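Local coordinates for protein Non-ribosomal peptide synthetase (Methanobrevibacter ruminantium, PDB 6VTJ) that probably carries a nascent peptide on the phosphopantetheine arm of its thiolation domain and releases it by NAD(P)H-dependent reduction in the fused reductase domain, at residues S26-E31 with D37-I42; E55-G60 with Q424-N429; K148-K153 with L376-E381; R280-E285 with S295-E300; D398-L403 with Y408-V413. All coordinates share one frame; numbering follows the deposited sequence.

Overall arrangement
The five contacts sample both domains of this thiolation-reductase pair. Interaction 1 closes the loop between two helices of the carrier domain mainly with aliphatic and aromatic side chains, partly buried. Interaction 2 uses the second of those helices, 46-58, to meet a reductase loop at the surface, and it touches interaction 1 where Ile-27 packs on Glu-55. Interactions 4 and 5 are buried and lie on opposite sides of the chain's centre: aromatic and aliphatic groups fill both, with a paired carboxylate at the border of interaction 4. Interaction 3, at the far surface, about 50 Å from interactions 1 and 2 between centres, is instead a lone salt bridge.

Interaction 1 of 5, residues S26-E31 with D37-I42; sequences SILNIE and DNFFEI
With CG beside the backbone N (chi1 -62°), Leu-28 reaches from the last turn of helix 15-28 toward the loop, while Phe-39, its CG anti to the backbone N (chi1 -177°), swings its ring in to meet it. The two methyls of Leu-28 divide the work. CD2 lies against the ring at an oblique angle, 4.0 Å from Phe-39 CE1, whereas CD1 rests on the flank of Ile-42, 3.6 Å from its CG1. Ile-42 runs across Leu-28 at roughly a right angle, and across Ile-30 as well, whose CD1 is 3.9 Å from Ile-42 CG1. Ile-30 CD1 also lies 3.2 Å from Ile-42 O. Branched aliphatics suit this place because their methyls can fit between helix end and loop.

Within the loop, Asn-38 OD1 accepts from Phe-40 N (2.8 Å) in the carbonyl plane, an Asx turn that shapes the stretch carrying Phe-39 and Ile-42. Phe-24 packs edge-to-face on Phe-39, and Ile-48 of helix 46-58 joins it to the helical bundle of the carrier domain. The side chains that meet are apolar, so the hold probably comes from excluding water and from complementary shape.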
# COMPACT_ATOMS: atom_id res chain seq x y z
N SER A 26 -3.10 -18.31 -26.36
CA SER A 26 -3.40 -17.18 -27.24
C SER A 26 -3.00 -15.86 -26.60
O SER A 26 -2.48 -14.96 -27.29
CB SER A 26 -4.89 -17.18 -27.57
OG SER A 26 -5.25 -16.02 -28.28
N ILE A 27 -3.23 -15.72 -25.30
CA ILE A 27 -2.91 -14.48 -24.59
C ILE A 27 -1.41 -14.28 -24.51
O ILE A 27 -0.91 -13.18 -24.79
CB ILE A 27 -3.56 -14.53 -23.19
CG1 ILE A 27 -5.08 -14.38 -23.29
CG2 ILE A 27 -2.99 -13.46 -22.32
CD1 ILE A 27 -5.53 -13.03 -23.75
N LEU A 28 -0.66 -15.33 -24.19
CA LEU A 28 0.79 -15.30 -24.05
C LEU A 28 1.54 -15.50 -25.36
O LEU A 28 2.77 -15.35 -25.37
CB LEU A 28 1.24 -16.39 -23.08
CG LEU A 28 0.74 -16.28 -21.65
CD1 LEU A 28 1.25 -17.45 -20.86
CD2 LEU A 28 1.21 -14.96 -21.04
N ASN A 29 0.87 -15.86 -26.45
CA ASN A 29 1.51 -16.19 -27.72
C ASN A 29 2.61 -17.24 -27.53
O ASN A 29 3.79 -17.02 -27.80
CB ASN A 29 2.06 -14.92 -28.39
CG ASN A 29 1.07 -13.77 -28.37
OD1 ASN A 29 -0.06 -13.89 -28.86
ND2 ASN A 29 1.49 -12.64 -27.81
N ILE A 30 2.18 -18.40 -27.04
CA ILE A 30 3.04 -19.57 -26.85
C ILE A 30 2.45 -20.70 -27.68
O ILE A 30 1.24 -20.94 -27.64
CB ILE A 30 3.14 -19.98 -25.37
CG1 ILE A 30 3.80 -18.88 -24.54
CG2 ILE A 30 3.90 -21.31 -25.21
CD1 ILE A 30 3.78 -19.19 -23.05
N GLU A 31 3.31 -21.39 -28.44
CA GLU A 31 2.84 -22.42 -29.36
C GLU A 31 2.07 -23.51 -28.63
O GLU A 31 0.93 -23.84 -28.99
CB GLU A 31 4.02 -23.02 -30.13
N ASP A 37 1.06 -25.97 -16.82
CA ASP A 37 1.95 -24.83 -16.99
C ASP A 37 1.52 -23.68 -16.08
O ASP A 37 0.37 -23.24 -16.11
CB ASP A 37 1.94 -24.37 -18.45
CG ASP A 37 2.61 -25.37 -19.38
OD1 ASP A 37 2.92 -26.51 -18.94
OD2 ASP A 37 2.83 -25.01 -20.56
N ASN A 38 2.46 -23.21 -15.27
CA ASN A 38 2.24 -22.06 -14.40
C ASN A 38 2.19 -20.78 -15.23
O ASN A 38 3.17 -20.45 -15.92
CB ASN A 38 3.37 -22.00 -13.37
CG ASN A 38 3.16 -20.94 -12.30
OD1 ASN A 38 2.83 -19.80 -12.61
ND2 ASN A 38 3.38 -21.32 -11.05
N PHE A 39 1.06 -20.07 -15.16
CA PHE A 39 0.91 -18.80 -15.90
C PHE A 39 2.11 -17.89 -15.72
O PHE A 39 2.62 -17.32 -16.70
CB PHE A 39 -0.36 -18.08 -15.44
CG PHE A 39 -0.64 -16.80 -16.19
CD1 PHE A 39 -1.15 -16.82 -17.48
CD2 PHE A 39 -0.41 -15.56 -15.60
CE1 PHE A 39 -1.42 -15.64 -18.16
CE2 PHE A 39 -0.67 -14.37 -16.28
CZ PHE A 39 -1.18 -14.41 -17.56
N PHE A 40 2.58 -17.72 -14.48
CA PHE A 40 3.65 -16.77 -14.22
C PHE A 40 5.03 -17.35 -14.49
O PHE A 40 5.99 -16.58 -14.62
CB PHE A 40 3.57 -16.25 -12.78
CG PHE A 40 2.23 -15.67 -12.43
CD1 PHE A 40 1.93 -14.35 -12.73
CD2 PHE A 40 1.26 -16.46 -11.83
CE1 PHE A 40 0.70 -13.82 -12.42
CE2 PHE A 40 0.01 -15.94 -11.52
CZ PHE A 40 -0.27 -14.61 -11.82
N GLU A 41 5.15 -18.67 -14.60
CA GLU A 41 6.43 -19.27 -14.94
C GLU A 41 6.68 -19.29 -16.45
O GLU A 41 7.84 -19.33 -16.86
CB GLU A 41 6.52 -20.69 -14.39
CG GLU A 41 6.83 -20.79 -12.91
CD GLU A 41 6.78 -22.22 -12.40
N ILE A 42 5.63 -19.24 -17.27
CA ILE A 42 5.79 -19.44 -18.71
C ILE A 42 5.76 -18.12 -19.48
O ILE A 42 5.68 -18.13 -20.71
CB ILE A 42 4.74 -20.41 -19.27
CG1 ILE A 42 3.33 -19.83 -19.19
CG2 ILE A 42 4.79 -21.75 -18.54
CD1 ILE A 42 2.22 -20.86 -19.34

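Interaction 2 of 5, residues E55-G60 with Q424-N429; sequences ELLKQG and QNMNEN
This is a surface contact between domains: the C-terminal end of helix 46-58, in the carrier domain, leans on the loop that follows helix 415-423. Met-426 is its centre, lying against Leu-57 and Lys-58. Bends at chi2 and chi3 (-74° and -44°) fold the thioether back, bringing CE close to the helix, where it sits 3.4 Å from Leu-57 CB, tighter than usual for two carbons. Leu-57 and Met-426 cross at about a right angle. Lys-58 instead slides past Met-426 in the opposite direction, with Lys-58 CG 3.5 Å from Met-426 CB. Methionine suits such a spot because its unbranched, pliable chain can follow the relief of a helix surface.

The polar part lies beyond the lysine methylenes. One water accepts from Lys-58 NZ (3.2 Å) and donates to Met-426 O (2.8 Å), bridging the domains, and Glu-55 OE2 forms a salt bridge with the same Lys-58 NZ at 3.6 Å. The loop is stiffened from within: Asn-429 ND2 donates to Asn-425 OD1 (2.9 Å), and Asn-427 OD1 takes Asn-429 N in its carbonyl plane. Asn-429 O also receives Thr-345 OG1 from helix 338-349. Met-426 is the centre of an inverse gamma turn, Asn-427 forms an Asx turn, and Gly-60, with positive phi, is the C-prime residue of the Schellman motif that ends the carrier helix.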
# COMPACT_ATOMS: atom_id res chain seq x y z
N GLU A 55 -10.58 -12.24 -20.75
CA GLU A 55 -10.91 -13.26 -21.74
C GLU A 55 -11.80 -14.35 -21.14
O GLU A 55 -12.76 -14.79 -21.78
CB GLU A 55 -9.64 -13.87 -22.32
CG GLU A 55 -9.06 -13.07 -23.45
CD GLU A 55 -10.06 -12.80 -24.57
OE1 GLU A 55 -10.87 -13.70 -24.89
OE2 GLU A 55 -10.05 -11.67 -25.12
N LEU A 56 -11.50 -14.80 -19.92
CA LEU A 56 -12.37 -15.79 -19.27
C LEU A 56 -13.76 -15.23 -19.00
O LEU A 56 -14.74 -15.99 -19.05
CB LEU A 56 -11.75 -16.27 -17.96
CG LEU A 56 -10.47 -17.10 -18.08
CD1 LEU A 56 -9.69 -17.10 -16.78
CD2 LEU A 56 -10.81 -18.53 -18.53
N LEU A 57 -13.88 -13.93 -18.70
CA LEU A 57 -15.19 -13.33 -18.50
C LEU A 57 -15.95 -13.22 -19.81
O LEU A 57 -17.18 -13.36 -19.85
CB LEU A 57 -15.06 -11.94 -17.85
CG LEU A 57 -14.50 -11.76 -16.43
CD1 LEU A 57 -14.30 -10.27 -16.13
CD2 LEU A 57 -15.39 -12.42 -15.36
N LYS A 58 -15.23 -12.96 -20.91
CA LYS A 58 -15.86 -12.88 -22.22
C LYS A 58 -16.46 -14.22 -22.63
O LYS A 58 -17.48 -14.25 -23.32
CB LYS A 58 -14.85 -12.41 -23.27
CG LYS A 58 -14.77 -10.92 -23.37
CD LYS A 58 -13.68 -10.46 -24.34
CE LYS A 58 -14.05 -10.73 -25.78
NZ LYS A 58 -12.95 -10.34 -26.71
N GLN A 59 -15.83 -15.32 -22.22
CA GLN A 59 -16.36 -16.67 -22.43
C GLN A 59 -17.42 -17.04 -21.42
O GLN A 59 -17.84 -18.21 -21.39
CB GLN A 59 -15.22 -17.70 -22.36
CG GLN A 59 -14.08 -17.40 -23.30
CD GLN A 59 -14.47 -17.62 -24.73
OE1 GLN A 59 -15.26 -18.51 -25.03
NE2 GLN A 59 -13.90 -16.84 -25.64
N GLY A 60 -17.86 -16.11 -20.59
CA GLY A 60 -18.93 -16.37 -19.65
C GLY A 60 -18.55 -17.15 -18.42
O GLY A 60 -19.41 -17.81 -17.83
N GLN A 424 -20.70 -4.30 -22.33
CA GLN A 424 -20.24 -3.78 -23.60
C GLN A 424 -18.77 -3.35 -23.59
O GLN A 424 -18.27 -2.90 -24.62
CB GLN A 424 -21.12 -2.59 -24.02
CG GLN A 424 -22.57 -2.96 -24.33
N ASN A 425 -18.07 -3.45 -22.46
CA ASN A 425 -16.66 -3.03 -22.44
C ASN A 425 -15.73 -4.11 -21.90
O ASN A 425 -14.82 -3.85 -21.10
CB ASN A 425 -16.48 -1.76 -21.63
CG ASN A 425 -16.84 -0.57 -22.41
OD1 ASN A 425 -15.99 0.02 -23.06
ND2 ASN A 425 -18.13 -0.23 -22.41
N MET A 426 -15.89 -5.33 -22.39
CA MET A 426 -15.02 -6.44 -22.00
C MET A 426 -13.69 -6.35 -22.76
O MET A 426 -13.36 -7.18 -23.62
CB MET A 426 -15.72 -7.76 -22.27
CG MET A 426 -17.11 -7.82 -21.70
SD MET A 426 -16.99 -8.02 -19.92
CE MET A 426 -15.71 -9.27 -19.87
N ASN A 427 -12.92 -5.32 -22.43
CA ASN A 427 -11.64 -5.06 -23.07
C ASN A 427 -10.71 -4.30 -22.13
O ASN A 427 -10.84 -4.42 -20.91
CB ASN A 427 -11.86 -4.30 -24.39
CG ASN A 427 -12.68 -3.03 -24.22
OD1 ASN A 427 -12.46 -2.24 -23.30
ND2 ASN A 427 -13.63 -2.82 -25.13
N GLU A 428 -9.76 -3.53 -22.68
CA GLU A 428 -8.75 -2.88 -21.85
C GLU A 428 -9.39 -1.86 -20.91
O GLU A 428 -8.85 -1.59 -19.83
CB GLU A 428 -7.70 -2.19 -22.72
CG GLU A 428 -8.30 -1.30 -23.81
CD GLU A 428 -7.26 -0.49 -24.58
OE2 GLU A 428 -7.63 0.56 -25.17
N ASN A 429 -10.55 -1.32 -21.30
CA ASN A 429 -11.20 -0.25 -20.55
C ASN A 429 -11.49 -0.63 -19.11
O ASN A 429 -11.55 0.25 -18.25
CB ASN A 429 -12.50 0.15 -21.24
CG ASN A 429 -12.28 0.90 -22.52
OD1 ASN A 429 -11.18 1.37 -22.80
ND2 ASN A 429 -13.33 1.01 -23.32
O HOH W 1 -11.22 -8.05 -25.28

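Interaction 3 of 5, residues K148-K153 with L376-E381; sequences KSEEGK and LSKTPE
Glu-150 and Lys-378 meet from opposite directions, and their charged ends are the close part of a contact that is otherwise wide. Lys-378 NZ donates to Glu-150 OE2 at 2.8 Å in a salt bridge. The ammonium approaches from above the carboxylate plane, 38° out of it. Its neighbour Lys-378 CE comes within 3.6 Å of Glu-150 OE1, placing the end of the lysine against both oxygens although one takes the bond. The lysine chain runs extended as far as CE and then bends at chi4 (77°), turning NZ to the carboxylate, while Glu-150 is bent at chi2 (-62°).

Away from this pair the segments stand well apart: even the nearest CA atoms, those of Glu-150 and Lys-378, are 11.5 Å from each other. Long side chains are therefore suited to bridging the gap, and both residues remain partly exposed at the surface.

The lysine end comes from a well-anchored loop. Leu-376 to Thr-379 form a type I beta turn in which Leu-376 O accepts both Thr-379 N and Thr-379 OG1, the latter at 2.8 Å in the carbonyl plane. Lys-378 NZ also donates to Leu-374 O in helix 366-376, and Glu-150 touches Leu-126. A single ion pair near solvent probably adds modest stability; the second acceptor helps fix where the ammonium lies, linking the loop that follows helix 137-149 to the turn after helix 366-376.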
# COMPACT_ATOMS: atom_id res chain seq x y z
N LYS A 148 13.36 20.04 5.35
CA LYS A 148 12.74 21.35 5.46
C LYS A 148 12.38 21.72 6.89
O LYS A 148 12.28 22.92 7.19
CB LYS A 148 11.48 21.44 4.60
CG LYS A 148 11.75 21.58 3.13
CD LYS A 148 10.50 22.02 2.40
N SER A 149 12.17 20.75 7.78
CA SER A 149 11.57 21.03 9.08
C SER A 149 12.31 20.45 10.27
O SER A 149 11.89 20.70 11.40
CB SER A 149 10.13 20.51 9.13
OG SER A 149 9.49 20.70 7.89
N GLU A 150 13.37 19.68 10.07
CA GLU A 150 14.10 19.08 11.17
C GLU A 150 15.54 19.55 11.13
O GLU A 150 16.02 20.07 10.12
CB GLU A 150 14.04 17.55 11.10
CG GLU A 150 12.62 17.03 11.17
CD GLU A 150 11.93 17.41 12.49
OE1 GLU A 150 12.62 17.40 13.54
OE2 GLU A 150 10.72 17.70 12.45
N GLU A 151 16.25 19.34 12.24
CA GLU A 151 17.58 19.88 12.40
C GLU A 151 18.70 18.85 12.23
O GLU A 151 19.83 19.24 11.93
CB GLU A 151 17.71 20.55 13.77
CG GLU A 151 17.01 21.90 13.87
N GLY A 152 18.42 17.57 12.39
CA GLY A 152 19.46 16.57 12.42
C GLY A 152 19.92 16.10 11.05
O GLY A 152 19.69 16.74 10.03
N LYS A 153 20.60 14.96 11.06
CA LYS A 153 21.07 14.30 9.85
C LYS A 153 20.09 13.19 9.46
O LYS A 153 19.41 12.63 10.31
CB LYS A 153 22.45 13.68 10.06
CG LYS A 153 23.61 14.66 10.10
CD LYS A 153 24.92 13.94 9.81
CE LYS A 153 25.17 12.83 10.81
NZ LYS A 153 26.57 12.31 10.71
N LEU A 376 4.18 12.62 14.25
CA LEU A 376 3.80 11.51 15.11
C LEU A 376 5.02 10.77 15.64
O LEU A 376 4.92 10.14 16.70
CB LEU A 376 2.86 10.56 14.36
CG LEU A 376 1.54 11.25 13.99
CD1 LEU A 376 0.72 10.42 12.99
CD2 LEU A 376 0.71 11.58 15.24
N SER A 377 6.17 10.85 14.96
CA SER A 377 7.36 10.17 15.46
C SER A 377 7.85 10.77 16.79
O SER A 377 8.58 10.10 17.51
CB SER A 377 8.47 10.22 14.40
OG SER A 377 8.03 9.57 13.20
N LYS A 378 7.43 12.00 17.13
CA LYS A 378 7.85 12.67 18.36
C LYS A 378 6.88 12.48 19.53
O LYS A 378 7.14 13.03 20.62
CB LYS A 378 8.04 14.17 18.10
CG LYS A 378 8.96 14.58 16.93
CD LYS A 378 9.00 16.13 16.87
CE LYS A 378 9.80 16.70 15.70
NZ LYS A 378 9.03 16.60 14.44
N THR A 379 5.79 11.73 19.36
CA THR A 379 4.82 11.52 20.44
C THR A 379 5.43 10.69 21.58
O THR A 379 6.46 10.04 21.39
CB THR A 379 3.57 10.84 19.88
OG1 THR A 379 3.91 9.61 19.23
CG2 THR A 379 2.83 11.77 18.87
N PRO A 380 4.82 10.70 22.77
CA PRO A 380 5.40 9.97 23.92
C PRO A 380 5.47 8.46 23.70
O PRO A 380 4.77 7.89 22.86
CB PRO A 380 4.44 10.31 25.07
CG PRO A 380 3.74 11.61 24.63
CD PRO A 380 3.59 11.44 23.15
N GLU A 381 6.29 7.81 24.54
CA GLU A 381 6.58 6.37 24.38
C GLU A 381 5.31 5.50 24.32
O GLU A 381 5.25 4.53 23.55
CB GLU A 381 7.49 5.89 25.51
CG GLU A 381 8.41 4.72 25.15
CD GLU A 381 7.68 3.39 25.06

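Interaction 4 of 5, residues R280-E285 with S295-E300; sequences RTLYYE and SKFLAE
Leu-282 and Tyr-283 sit side by side in the loop before helix 291-308, and both reach Phe-297 on that helix. All three first torsions lie near 180°, and that of Phe-297 (168°) carries its ring out from the helix toward the loop. Leu-282 crosses Phe-297 at about a right angle and sets CD1 3.7 Å from Phe-297 CE2. Tyr-283 comes in obliquely: its CD1 is 3.5 Å from Phe-297 CZ, the ring planes are turned 55° to each other, and Tyr-283 CB lies in plane at the edge of the phenylalanine ring. On one face of the tyrosine ring, Glu-285 N sits over the centre, 3.4 Å above the plane.

Glu-300, extended beyond CG, slides past Leu-282 in the opposite direction, with OE1 3.6 Å from Leu-282 CD1. This buried carboxylate is not left to hydrocarbon: OE1 forms a salt bridge with Arg-317 and OE2 bonds to Ser-257. Ile-98 of helix 94-99 packs on both Tyr-283 and Phe-297. The helix also bears Tyr-292 and Lys-296, spaced as in the YxxxK motif of short-chain reductases. Bulky apolar groups thus fill the interior between loop and helix, while the arginine and serine probably keep Glu-300 ionised.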
# COMPACT_ATOMS: atom_id res chain seq x y z
N ARG A 280 -6.07 1.13 18.94
CA ARG A 280 -5.76 0.15 19.96
C ARG A 280 -6.07 -1.28 19.50
O ARG A 280 -6.13 -2.19 20.33
CB ARG A 280 -6.52 0.49 21.25
CG ARG A 280 -5.95 1.76 21.92
CD ARG A 280 -6.72 2.13 23.21
NE ARG A 280 -8.08 2.53 22.90
CZ ARG A 280 -8.43 3.77 22.56
NH1 ARG A 280 -7.51 4.74 22.51
NH2 ARG A 280 -9.70 4.05 22.27
N THR A 281 -6.23 -1.48 18.20
CA THR A 281 -6.61 -2.77 17.63
C THR A 281 -5.47 -3.34 16.79
O THR A 281 -4.93 -2.64 15.92
CB THR A 281 -7.87 -2.63 16.77
OG1 THR A 281 -8.90 -1.94 17.50
CG2 THR A 281 -8.37 -3.99 16.34
N LEU A 282 -5.13 -4.60 17.02
CA LEU A 282 -4.27 -5.31 16.08
C LEU A 282 -5.02 -6.50 15.51
O LEU A 282 -5.51 -6.44 14.38
CB LEU A 282 -2.95 -5.75 16.72
CG LEU A 282 -1.99 -6.60 15.88
CD1 LEU A 282 -1.57 -5.93 14.63
CD2 LEU A 282 -0.77 -6.91 16.70
N TYR A 283 -5.13 -7.59 16.28
CA TYR A 283 -5.66 -8.85 15.78
C TYR A 283 -7.03 -9.14 16.36
O TYR A 283 -7.20 -9.15 17.59
CB TYR A 283 -4.71 -9.99 16.11
CG TYR A 283 -5.16 -11.30 15.52
CD1 TYR A 283 -5.29 -11.43 14.15
CD2 TYR A 283 -5.48 -12.39 16.32
CE1 TYR A 283 -5.69 -12.61 13.58
CE2 TYR A 283 -5.89 -13.61 15.75
CZ TYR A 283 -5.99 -13.71 14.37
OH TYR A 283 -6.40 -14.88 13.75
N TYR A 284 -7.99 -9.44 15.49
CA TYR A 284 -9.31 -9.91 15.92
C TYR A 284 -9.87 -10.94 14.92
O TYR A 284 -11.08 -10.99 14.69
CB TYR A 284 -10.27 -8.73 16.10
CG TYR A 284 -10.41 -7.86 14.86
CD1 TYR A 284 -9.42 -6.94 14.51
CD2 TYR A 284 -11.52 -7.97 14.03
CE1 TYR A 284 -9.53 -6.16 13.37
CE2 TYR A 284 -11.65 -7.19 12.91
CZ TYR A 284 -10.65 -6.29 12.57
OH TYR A 284 -10.78 -5.52 11.43
N GLU A 285 -8.99 -11.75 14.31
CA GLU A 285 -9.37 -12.73 13.29
C GLU A 285 -10.11 -12.09 12.11
O GLU A 285 -11.12 -12.60 11.62
CB GLU A 285 -10.18 -13.88 13.89
CG GLU A 285 -9.27 -15.00 14.35
CD GLU A 285 -9.98 -16.12 15.07
OE1 GLU A 285 -10.85 -16.77 14.45
OE2 GLU A 285 -9.67 -16.33 16.27
N SER A 295 1.41 -9.48 4.98
CA SER A 295 2.79 -9.11 5.29
C SER A 295 2.85 -7.86 6.18
O SER A 295 3.67 -7.79 7.11
CB SER A 295 3.60 -8.91 4.01
OG SER A 295 3.16 -7.79 3.23
N LYS A 296 2.01 -6.86 5.91
CA LYS A 296 2.05 -5.67 6.76
C LYS A 296 1.60 -6.01 8.18
O LYS A 296 2.16 -5.49 9.17
CB LYS A 296 1.20 -4.56 6.16
CG LYS A 296 1.68 -4.04 4.81
CD LYS A 296 3.10 -3.50 4.87
CE LYS A 296 3.18 -2.20 5.65
NZ LYS A 296 4.49 -1.56 5.41
N PHE A 297 0.58 -6.87 8.31
CA PHE A 297 0.13 -7.28 9.63
C PHE A 297 1.24 -7.99 10.40
O PHE A 297 1.44 -7.74 11.60
CB PHE A 297 -1.09 -8.19 9.51
CG PHE A 297 -1.46 -8.89 10.79
CD1 PHE A 297 -0.91 -10.15 11.10
CD2 PHE A 297 -2.34 -8.31 11.69
CE1 PHE A 297 -1.23 -10.79 12.29
CE2 PHE A 297 -2.67 -8.96 12.88
CZ PHE A 297 -2.11 -10.21 13.18
N LEU A 298 1.96 -8.90 9.73
CA LEU A 298 3.05 -9.63 10.39
C LEU A 298 4.16 -8.67 10.80
O LEU A 298 4.77 -8.82 11.86
CB LEU A 298 3.59 -10.72 9.46
CG LEU A 298 2.63 -11.89 9.16
CD1 LEU A 298 3.21 -12.85 8.11
CD2 LEU A 298 2.27 -12.65 10.44
N ALA A 299 4.41 -7.65 9.97
CA ALA A 299 5.38 -6.64 10.36
C ALA A 299 4.93 -5.87 11.61
O ALA A 299 5.73 -5.64 12.53
CB ALA A 299 5.61 -5.70 9.19
N GLU A 300 3.65 -5.48 11.66
CA GLU A 300 3.14 -4.78 12.84
C GLU A 300 3.32 -5.62 14.08
O GLU A 300 3.72 -5.12 15.14
CB GLU A 300 1.65 -4.43 12.65
CG GLU A 300 1.39 -3.18 11.79
CD GLU A 300 -0.02 -2.61 11.93
OE1 GLU A 300 -0.70 -2.92 12.93
OE2 GLU A 300 -0.45 -1.83 11.05

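Interaction 5 of 5, residues D398-L403 with Y408-V413; sequences DIVDAL and YGIEEV
Ile-410 and Tyr-408 make the first shell, both packing on helix 396-403. Ile-410 uses its two branches for different partners: CG2 lies 3.7 Å from Val-400 CG1, whereas CD1 reaches along to Leu-403 CD1 at 4.0 Å. Because CG1 stands beside the amide nitrogen (chi1 -59°) and CG2 points directly away from it, the isoleucine spreads its branches over successive turns of the helix. Val-400 and Leu-403, three residues apart, offer a neighbouring pair of apolar side chains on one side of the helix, and beta-branched Val-400 presents both methyls to Ile-410 CG2.

Tyr-408 meets the end of the helix. Leu-403 CD2 comes in plane at the edge of the ring, 3.8 Å from Tyr-408 CE2, and Leu-403 O lies obliquely by the ring at 3.4 Å from Tyr-408 CD2. Tyrosine suits this place because its ring is broad enough to reach both the leucine methyl, at its edge, and the carbonyl oxygen of Leu-403.

The second shell fixes the approach. Gly-409 has positive phi, a conformation glycine takes readily, and lets the chain turn between the two contacting residues. Asn-404 OD1 accepts Ile-410 N just past the helix, and Lys-347 makes a cation-pi contact with Tyr-408.

Farther out, strand 411-412 pairs in parallel with strand 351-352, whose Met-352 packs on Val-400. Helix 338-349 supplies Ile-346 to Ile-410 and Ile-343 to Leu-403, while Phe-481 of helix 474-485 also packs on Leu-403, so the contact is framed by two helices and a short two-stranded sheet.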
# COMPACT_ATOMS: atom_id res chain seq x y z
N ASP A 398 -17.54 13.44 -5.77
CA ASP A 398 -16.61 14.56 -5.73
C ASP A 398 -15.54 14.41 -6.80
O ASP A 398 -15.22 15.37 -7.53
CB ASP A 398 -15.95 14.64 -4.35
CG ASP A 398 -16.94 14.99 -3.27
OD1 ASP A 398 -17.65 16.00 -3.43
OD2 ASP A 398 -16.99 14.27 -2.25
N ILE A 399 -14.99 13.20 -6.92
CA ILE A 399 -13.94 12.97 -7.90
C ILE A 399 -14.48 13.16 -9.30
O ILE A 399 -13.86 13.82 -10.13
CB ILE A 399 -13.31 11.58 -7.72
CG1 ILE A 399 -12.43 11.56 -6.47
CG2 ILE A 399 -12.52 11.22 -8.95
CD1 ILE A 399 -12.64 10.34 -5.62
N VAL A 400 -15.66 12.60 -9.58
CA VAL A 400 -16.23 12.70 -10.92
C VAL A 400 -16.66 14.14 -11.23
O VAL A 400 -16.55 14.58 -12.37
CB VAL A 400 -17.37 11.68 -11.10
CG1 VAL A 400 -18.26 12.05 -12.26
CG2 VAL A 400 -16.78 10.30 -11.37
N ASP A 401 -17.12 14.90 -10.23
CA ASP A 401 -17.38 16.31 -10.46
C ASP A 401 -16.13 17.03 -10.92
O ASP A 401 -16.18 17.85 -11.85
CB ASP A 401 -17.94 16.99 -9.20
CG ASP A 401 -19.37 16.56 -8.88
OD1 ASP A 401 -19.99 15.85 -9.71
OD2 ASP A 401 -19.85 16.89 -7.77
N ALA A 402 -14.98 16.72 -10.29
CA ALA A 402 -13.72 17.30 -10.75
C ALA A 402 -13.33 16.82 -12.15
O ALA A 402 -12.86 17.61 -12.98
CB ALA A 402 -12.61 16.98 -9.75
N LEU A 403 -13.50 15.53 -12.43
CA LEU A 403 -13.11 15.02 -13.74
C LEU A 403 -13.98 15.60 -14.85
O LEU A 403 -13.49 15.87 -15.95
CB LEU A 403 -13.19 13.50 -13.76
CG LEU A 403 -11.92 12.79 -13.31
CD1 LEU A 403 -12.18 11.29 -13.32
CD2 LEU A 403 -10.74 13.17 -14.20
N TYR A 408 -15.37 15.14 -19.73
CA TYR A 408 -15.46 13.69 -19.89
C TYR A 408 -16.89 13.16 -19.83
O TYR A 408 -17.12 12.01 -20.22
CB TYR A 408 -14.61 12.97 -18.84
CG TYR A 408 -13.14 13.23 -18.97
CD1 TYR A 408 -12.54 13.45 -20.21
CD2 TYR A 408 -12.33 13.26 -17.85
CE1 TYR A 408 -11.18 13.69 -20.33
CE2 TYR A 408 -10.97 13.51 -17.95
CZ TYR A 408 -10.40 13.72 -19.18
OH TYR A 408 -9.05 13.96 -19.25
N GLY A 409 -17.85 13.94 -19.33
CA GLY A 409 -19.25 13.54 -19.35
C GLY A 409 -19.58 12.27 -18.59
O GLY A 409 -20.51 11.56 -18.98
N ILE A 410 -18.86 11.99 -17.50
CA ILE A 410 -19.11 10.78 -16.72
C ILE A 410 -20.41 10.92 -15.95
O ILE A 410 -20.68 11.97 -15.34
CB ILE A 410 -17.93 10.53 -15.77
CG1 ILE A 410 -16.62 10.37 -16.56
CG2 ILE A 410 -18.23 9.36 -14.79
CD1 ILE A 410 -15.37 10.67 -15.72
N GLU A 411 -21.23 9.87 -15.96
CA GLU A 411 -22.58 9.89 -15.39
C GLU A 411 -22.71 8.85 -14.29
O GLU A 411 -22.16 7.74 -14.41
CB GLU A 411 -23.66 9.64 -16.47
CG GLU A 411 -23.85 10.79 -17.47
CD GLU A 411 -24.97 10.52 -18.49
N GLU A 412 -23.42 9.19 -13.22
CA GLU A 412 -23.88 8.17 -12.28
C GLU A 412 -25.10 7.49 -12.87
O GLU A 412 -26.07 8.16 -13.25
CB GLU A 412 -24.21 8.78 -10.92
CG GLU A 412 -24.68 7.75 -9.86
CD GLU A 412 -25.00 8.40 -8.51
OE1 GLU A 412 -24.59 9.56 -8.28
OE2 GLU A 412 -25.67 7.75 -7.67
N VAL A 413 -25.05 6.17 -13.00
CA VAL A 413 -26.11 5.41 -13.64
C VAL A 413 -26.57 4.35 -12.65
O VAL A 413 -25.90 4.07 -11.66
CB VAL A 413 -25.64 4.75 -14.96
CG1 VAL A 413 -25.18 5.82 -15.94
CG2 VAL A 413 -24.51 3.77 -14.67